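Local coordinates for protein DegQ (Legionella fallonii, PDB 3PV5) that probably degrades misfolded proteins as an HtrA-type serine protease with trypsin fold and PDZ domains, working as a self-compartmentizing assembly of twelve subunits, at residues L114-I119 / L130-K135; I92-V97 / I217-A222. All blocks are in the same frame, centred on the assembly; numbering follows the deposited sequence.

Contact 1. Residues L114-I119 / L130-K135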
loop_
_atom_site.group_PDB
_atom_site.type_symbol
_atom_site.label_atom_id
_atom_site.label_comp_id
_atom_site.label_asym_id
_atom_site.label_seq_id
_atom_site.Cartn_x
_atom_site.Cartn_y
_atom_site.Cartn_z
ATOM N N LEU A 114 15.356 40.016 -28.661
ATOM C CA LEU A 114 14.975 40.089 -30.083
ATOM C C LEU A 114 14.081 38.931 -30.507
ATOM O O LEU A 114 14.390 37.764 -30.222
ATOM C CB LEU A 114 16.248 39.977 -30.931
ATOM C CG LEU A 114 17.162 41.185 -30.814
ATOM C CD1 LEU A 114 18.542 40.867 -31.251
ATOM C CD2 LEU A 114 16.481 42.388 -31.635
ATOM N N LYS A 115 13.026 39.231 -31.244
ATOM C CA LYS A 115 12.114 38.232 -31.824
ATOM C C LYS A 115 12.879 37.457 -32.869
ATOM O O LYS A 115 13.518 38.057 -33.700
ATOM C CB LYS A 115 10.983 38.981 -32.511
ATOM C CG LYS A 115 9.765 38.175 -32.925
ATOM C CD LYS A 115 9.013 38.935 -34.061
ATOM C CE LYS A 115 7.517 38.793 -33.978
ATOM N NZ LYS A 115 7.090 37.658 -33.072
ATOM N N ALA A 116 12.873 36.132 -32.836
ATOM C CA ALA A 116 13.652 35.430 -33.861
ATOM C C ALA A 116 12.747 34.635 -34.796
ATOM O O ALA A 116 11.658 34.225 -34.420
ATOM C CB ALA A 116 14.713 34.574 -33.245
ATOM N N ARG A 117 13.211 34.479 -36.025
ATOM C CA ARG A 117 12.518 33.629 -37.018
ATOM C C ARG A 117 13.252 32.291 -37.192
ATOM O O ARG A 117 14.466 32.286 -37.337
ATOM C CB ARG A 117 12.526 34.304 -38.437
ATOM C CG ARG A 117 11.678 35.546 -38.577
ATOM C CD ARG A 117 11.321 35.920 -40.069
ATOM N NE ARG A 117 12.477 36.160 -40.967
ATOM C CZ ARG A 117 12.871 35.361 -41.975
ATOM N NH1 ARG A 117 12.243 34.214 -42.280
ATOM N NH2 ARG A 117 13.924 35.729 -42.704
ATOM N N LEU A 118 12.496 31.208 -37.299
ATOM C CA LEU A 118 13.000 29.893 -37.787
ATOM C C LEU A 118 13.106 29.863 -39.271
ATOM O O LEU A 118 12.105 29.934 -39.950
ATOM C CB LEU A 118 12.028 28.758 -37.441
ATOM C CG LEU A 118 12.583 27.370 -37.124
ATOM C CD1 LEU A 118 11.667 26.272 -37.626
ATOM C CD2 LEU A 118 13.997 27.201 -37.618
ATOM N N ILE A 119 14.302 29.768 -39.773
ATOM C CA ILE A 119 14.518 29.567 -41.175
ATOM C C ILE A 119 14.355 28.074 -41.591
ATOM O O ILE A 119 14.007 27.768 -42.713
ATOM C CB ILE A 119 15.957 29.969 -41.495
ATOM C CG1 ILE A 119 16.189 31.449 -41.129
ATOM C CG2 ILE A 119 16.285 29.696 -42.942
ATOM C CD1 ILE A 119 15.116 32.438 -41.696
ATOM N N LEU A 130 18.359 30.058 -37.253
ATOM C CA LEU A 130 17.455 31.153 -36.858
ATOM C C LEU A 130 17.926 32.470 -37.442
ATOM O O LEU A 130 19.133 32.684 -37.655
ATOM C CB LEU A 130 17.444 31.300 -35.363
ATOM C CG LEU A 130 16.898 30.189 -34.472
ATOM C CD1 LEU A 130 17.020 30.635 -32.950
ATOM C CD2 LEU A 130 15.492 29.882 -34.856
ATOM N N LYS A 131 16.972 33.367 -37.678
ATOM C CA LYS A 131 17.284 34.745 -38.111
ATOM C C LYS A 131 16.759 35.722 -37.113
ATOM O O LYS A 131 15.656 35.569 -36.608
ATOM C CB LYS A 131 16.661 35.091 -39.477
ATOM C CG LYS A 131 17.429 36.191 -40.212
ATOM C CD LYS A 131 17.408 36.008 -41.755
ATOM C CE LYS A 131 18.100 37.212 -42.525
ATOM N NZ LYS A 131 17.998 38.526 -41.736
ATOM N N ILE A 132 17.575 36.711 -36.819
ATOM C CA ILE A 132 17.138 37.921 -36.073
ATOM C C ILE A 132 17.512 39.100 -36.938
ATOM O O ILE A 132 18.505 39.032 -37.656
ATOM C CB ILE A 132 17.834 38.110 -34.701
ATOM C CG1 ILE A 132 19.352 38.084 -34.818
ATOM C CG2 ILE A 132 17.393 37.089 -33.780
ATOM C CD1 ILE A 132 20.092 38.372 -33.421
ATOM N N ASP A 133 16.707 40.172 -36.934
ATOM C CA ASP A 133 17.057 41.344 -37.781
ATOM C C ASP A 133 17.614 42.407 -36.812
ATOM O O ASP A 133 16.883 42.942 -35.974
ATOM C CB ASP A 133 15.841 41.840 -38.588
ATOM C CG ASP A 133 15.221 40.746 -39.507
ATOM O OD1 ASP A 133 13.997 40.475 -39.397
ATOM O OD2 ASP A 133 15.918 40.163 -40.377
ATOM N N ALA A 134 18.906 42.665 -36.883
ATOM C CA ALA A 134 19.573 43.544 -35.911
ATOM C C ALA A 134 20.976 43.808 -36.368
ATOM O O ALA A 134 21.568 43.001 -37.095
ATOM C CB ALA A 134 19.599 42.930 -34.582
ATOM N N LYS A 135 21.532 44.942 -35.948
ATOM C CA LYS A 135 22.876 45.299 -36.414
ATOM C C LYS A 135 23.808 45.277 -35.239
ATOM O O LYS A 135 23.423 44.931 -34.102
ATOM C CB LYS A 135 22.873 46.663 -37.096
ATOM C CG LYS A 135 21.830 46.753 -38.201
ATOM C CD LYS A 135 21.892 48.052 -38.981
ATOM C CE LYS A 135 21.130 47.887 -40.294
ATOM N NZ LYS A 135 19.675 47.805 -40.043
#
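Arg-117 and Lys-131 form an antiparallel hydrogen-bonded pair: Arg-117 N donates a hydrogen bond to Lys-131 O at 2.7 Å, and Lys-131 N one to Arg-117 O at 2.8 Å. Both are nearly straight, with angles of 171° and 168° at the hydrogens. Arg-117 O also receives a CA-H...O contact from Leu-130 CA at 3.2 Å.

Apolar contacts continue past this pair. Leu-114 CD1 lies 3.7 Å from Ile-132 CD1, the two side chains nearly perpendicular. Ile-132 CG2 meets Ala-116 CB. In the non-hydrogen-bonded pair, Leu-118 and Leu-130 touch through their CD2 methyls.

Among the charged chains, Arg-117 runs alongside Lys-131, with Arg-117 NH2 3.6 Å from Lys-131 CD. A bend at chi3 (-59°) turns the guanidinium so that Lys-131 CB lies over one face; Ile-119 CD1 packs on the same CB. Lys-131 NZ is held by Asp-133 OD2 in a 3.0 Å salt bridge and by Asn-88 O, which probably eases its nearness to Arg-117 NH2, 5.0 Å from NZ and not in contact.

The contact joins both arms of hairpin 113-122/127-131 and runs into the following loop; strands 101-107 and 90-93 flank it in the barrel, and Leu-130 and Ile-132 reach side chains on both.

Contact 2. Residues I92-V97 / I217-A222; sequences ITNDHV and IGINTA
Asn-94 and His-96 both reach toward strand 216-221, but by different first torsions. In Asn-94, CG lies opposite the carbonyl carbon (chi1 -53°), which carries the amide to the backbone of Asn-220. In His-96, CG sits between backbone N and carbonyl carbon (chi1 77°); this turns the ring so that its CE1 edge passes Thr-221 OG1 at 3.7 Å while its nitrogens reach Asp-126 and Ser-205.

The polar link is modest. As modelled, Asn-94 ND2 makes a weak hydrogen bond to Asn-220 O, 3.4 Å long and bent to 145° at the hydrogen; it has a second weak bond to Asp-126 O. Thr-221 lies across Asn-94, whereas Ile-219 runs alongside it with ends reversed, Ile-219 CG2 being 4.0 Å from Asn-94 ND2. Deeper in, Ile-92 CG2 meets Ile-219 CG1 at 4.2 Å, and both isoleucines also pack on Val-242 of helix 239-252.

The chain turns from strand 90-93 into helix 95-98 at Asn-94. This is the N-cap position, but its side chain makes no capping bond, consistent with its turn to strand 216-221; its carbonyl O accepts from Val-97 N. On this turn His-96 ND1 is bonded to Asp-126 and NE2 to Ser-205, an array with the geometry of a Ser-His-Asp catalytic triad. Placing the histidine on one barrel and the serine on the other, with the site in the cleft between them, is the hallmark of trypsin-like proteases, and consistent with it this contact bridges the two barrels.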
loop_
_atom_site.group_PDB
_atom_site.type_symbol
_atom_site.label_atom_id
_atom_site.label_comp_id
_atom_site.label_asym_id
_atom_site.label_seq_id
_atom_site.Cartn_x
_atom_site.Cartn_y
_atom_site.Cartn_z
ATOM N N ILE A 92 22.773 29.623 -34.978
ATOM C CA ILE A 92 22.567 28.149 -34.862
ATOM C C ILE A 92 22.218 27.739 -33.431
ATOM O O ILE A 92 22.867 28.131 -32.475
ATOM C CB ILE A 92 23.797 27.391 -35.454
ATOM C CG1 ILE A 92 23.880 27.723 -36.952
ATOM C CG2 ILE A 92 23.663 25.852 -35.390
ATOM C CD1 ILE A 92 25.237 27.705 -37.506
ATOM N N THR A 93 21.177 26.940 -33.275
ATOM C CA THR A 93 20.953 26.233 -32.044
ATOM C C THR A 93 20.628 24.734 -32.400
ATOM O O THR A 93 20.752 24.358 -33.560
ATOM C CB THR A 93 19.839 26.912 -31.258
ATOM O OG1 THR A 93 19.618 26.244 -30.016
ATOM C CG2 THR A 93 18.500 26.914 -32.040
ATOM N N ASN A 94 20.219 23.919 -31.416
ATOM C CA ASN A 94 19.701 22.569 -31.674
ATOM C C ASN A 94 18.211 22.575 -32.008
ATOM O O ASN A 94 17.427 23.324 -31.408
ATOM C CB ASN A 94 19.815 21.617 -30.456
ATOM C CG ASN A 94 21.235 21.537 -29.862
ATOM O OD1 ASN A 94 21.396 21.662 -28.670
ATOM N ND2 ASN A 94 22.243 21.355 -30.691
ATOM N N ASP A 95 17.806 21.627 -32.860
ATOM C CA ASP A 95 16.444 21.454 -33.224
ATOM C C ASP A 95 15.626 21.210 -32.043
ATOM O O ASP A 95 14.496 21.730 -31.965
ATOM C CB ASP A 95 16.236 20.315 -34.246
ATOM C CG ASP A 95 14.828 20.335 -34.844
ATOM O OD1 ASP A 95 14.043 19.428 -34.519
ATOM O OD2 ASP A 95 14.476 21.304 -35.550
ATOM N N HIS A 96 16.140 20.431 -31.091
ATOM C CA HIS A 96 15.297 20.120 -29.937
ATOM C C HIS A 96 15.083 21.362 -29.042
ATOM O O HIS A 96 14.175 21.365 -28.233
ATOM C CB HIS A 96 15.834 18.942 -29.119
ATOM C CG HIS A 96 16.994 19.295 -28.241
ATOM N ND1 HIS A 96 18.304 19.026 -28.595
ATOM C CD2 HIS A 96 17.045 19.875 -27.019
ATOM C CE1 HIS A 96 19.111 19.433 -27.633
ATOM N NE2 HIS A 96 18.380 19.971 -26.675
ATOM N N VAL A 97 15.908 22.394 -29.162
ATOM C CA VAL A 97 15.695 23.577 -28.336
ATOM C C VAL A 97 14.404 24.325 -28.791
ATOM O O VAL A 97 13.605 24.734 -27.980
ATOM C CB VAL A 97 16.926 24.533 -28.364
ATOM C CG1 VAL A 97 16.508 25.912 -27.876
ATOM C CG2 VAL A 97 18.097 23.932 -27.542
ATOM N N ILE A 217 34.528 25.020 -33.006
ATOM C CA ILE A 217 34.772 23.651 -33.472
ATOM C C ILE A 217 33.543 22.743 -33.347
ATOM O O ILE A 217 33.461 21.702 -33.982
ATOM C CB ILE A 217 36.102 23.130 -32.910
ATOM C CG1 ILE A 217 36.183 23.059 -31.375
ATOM C CG2 ILE A 217 37.220 24.084 -33.362
ATOM C CD1 ILE A 217 35.071 22.379 -30.845
ATOM N N GLY A 218 32.497 23.201 -32.672
ATOM C CA GLY A 218 31.235 22.464 -32.644
ATOM C C GLY A 218 30.142 23.213 -31.906
ATOM O O GLY A 218 30.363 24.291 -31.385
ATOM N N ILE A 219 28.982 22.598 -31.820
ATOM C CA ILE A 219 27.817 23.147 -31.253
ATOM C C ILE A 219 27.306 22.199 -30.230
ATOM O O ILE A 219 27.112 21.049 -30.559
ATOM C CB ILE A 219 26.706 23.309 -32.374
ATOM C CG1 ILE A 219 27.101 24.462 -33.316
ATOM C CG2 ILE A 219 25.369 23.544 -31.763
ATOM C CD1 ILE A 219 27.189 25.837 -32.639
ATOM N N ASN A 220 27.051 22.663 -28.994
ATOM C CA ASN A 220 26.963 21.763 -27.867
ATOM C C ASN A 220 25.660 21.041 -27.890
ATOM O O ASN A 220 24.647 21.611 -28.284
ATOM C CB ASN A 220 27.044 22.498 -26.478
ATOM C CG ASN A 220 28.242 23.401 -26.324
ATOM O OD1 ASN A 220 28.131 24.544 -25.806
ATOM N ND2 ASN A 220 29.383 22.904 -26.654
ATOM N N THR A 221 25.585 19.860 -27.288
ATOM C CA THR A 221 24.240 19.318 -27.129
ATOM C C THR A 221 24.104 18.520 -25.853
ATOM O O THR A 221 25.056 17.961 -25.436
ATOM C CB THR A 221 23.772 18.498 -28.405
ATOM O OG1 THR A 221 22.495 17.926 -28.116
ATOM C CG2 THR A 221 24.731 17.390 -28.749
ATOM N N ALA A 222 22.929 18.461 -25.236
ATOM C CA ALA A 222 22.783 17.802 -23.904
ATOM C C ALA A 222 21.889 16.574 -23.815
ATOM O O ALA A 222 20.732 16.720 -23.453
ATOM C CB ALA A 222 22.270 18.844 -22.836
#

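In the fold
From the N terminus, the chain first meets contact 2 at 92-97, leaving the first barrel's strand 90-93 for a short helix. It then runs through strand 101-107 into 114-119, and a short hairpin turn brings it back at 130-135, closing contact 1 locally. Only after building most of the second barrel does it reach 217-222 and close contact 2, so contact 1 is nested within the longer loop. Contact 1 thus ties neighbouring strands inside one barrel, while contact 2 ties strand 90-93 and helix 95-98 to strand 216-221. Their centres lie about 17 Å apart, and they touch where Leu-130 CD1 packs against Thr-93 CG2 at 4.1 Å, on adjacent strands.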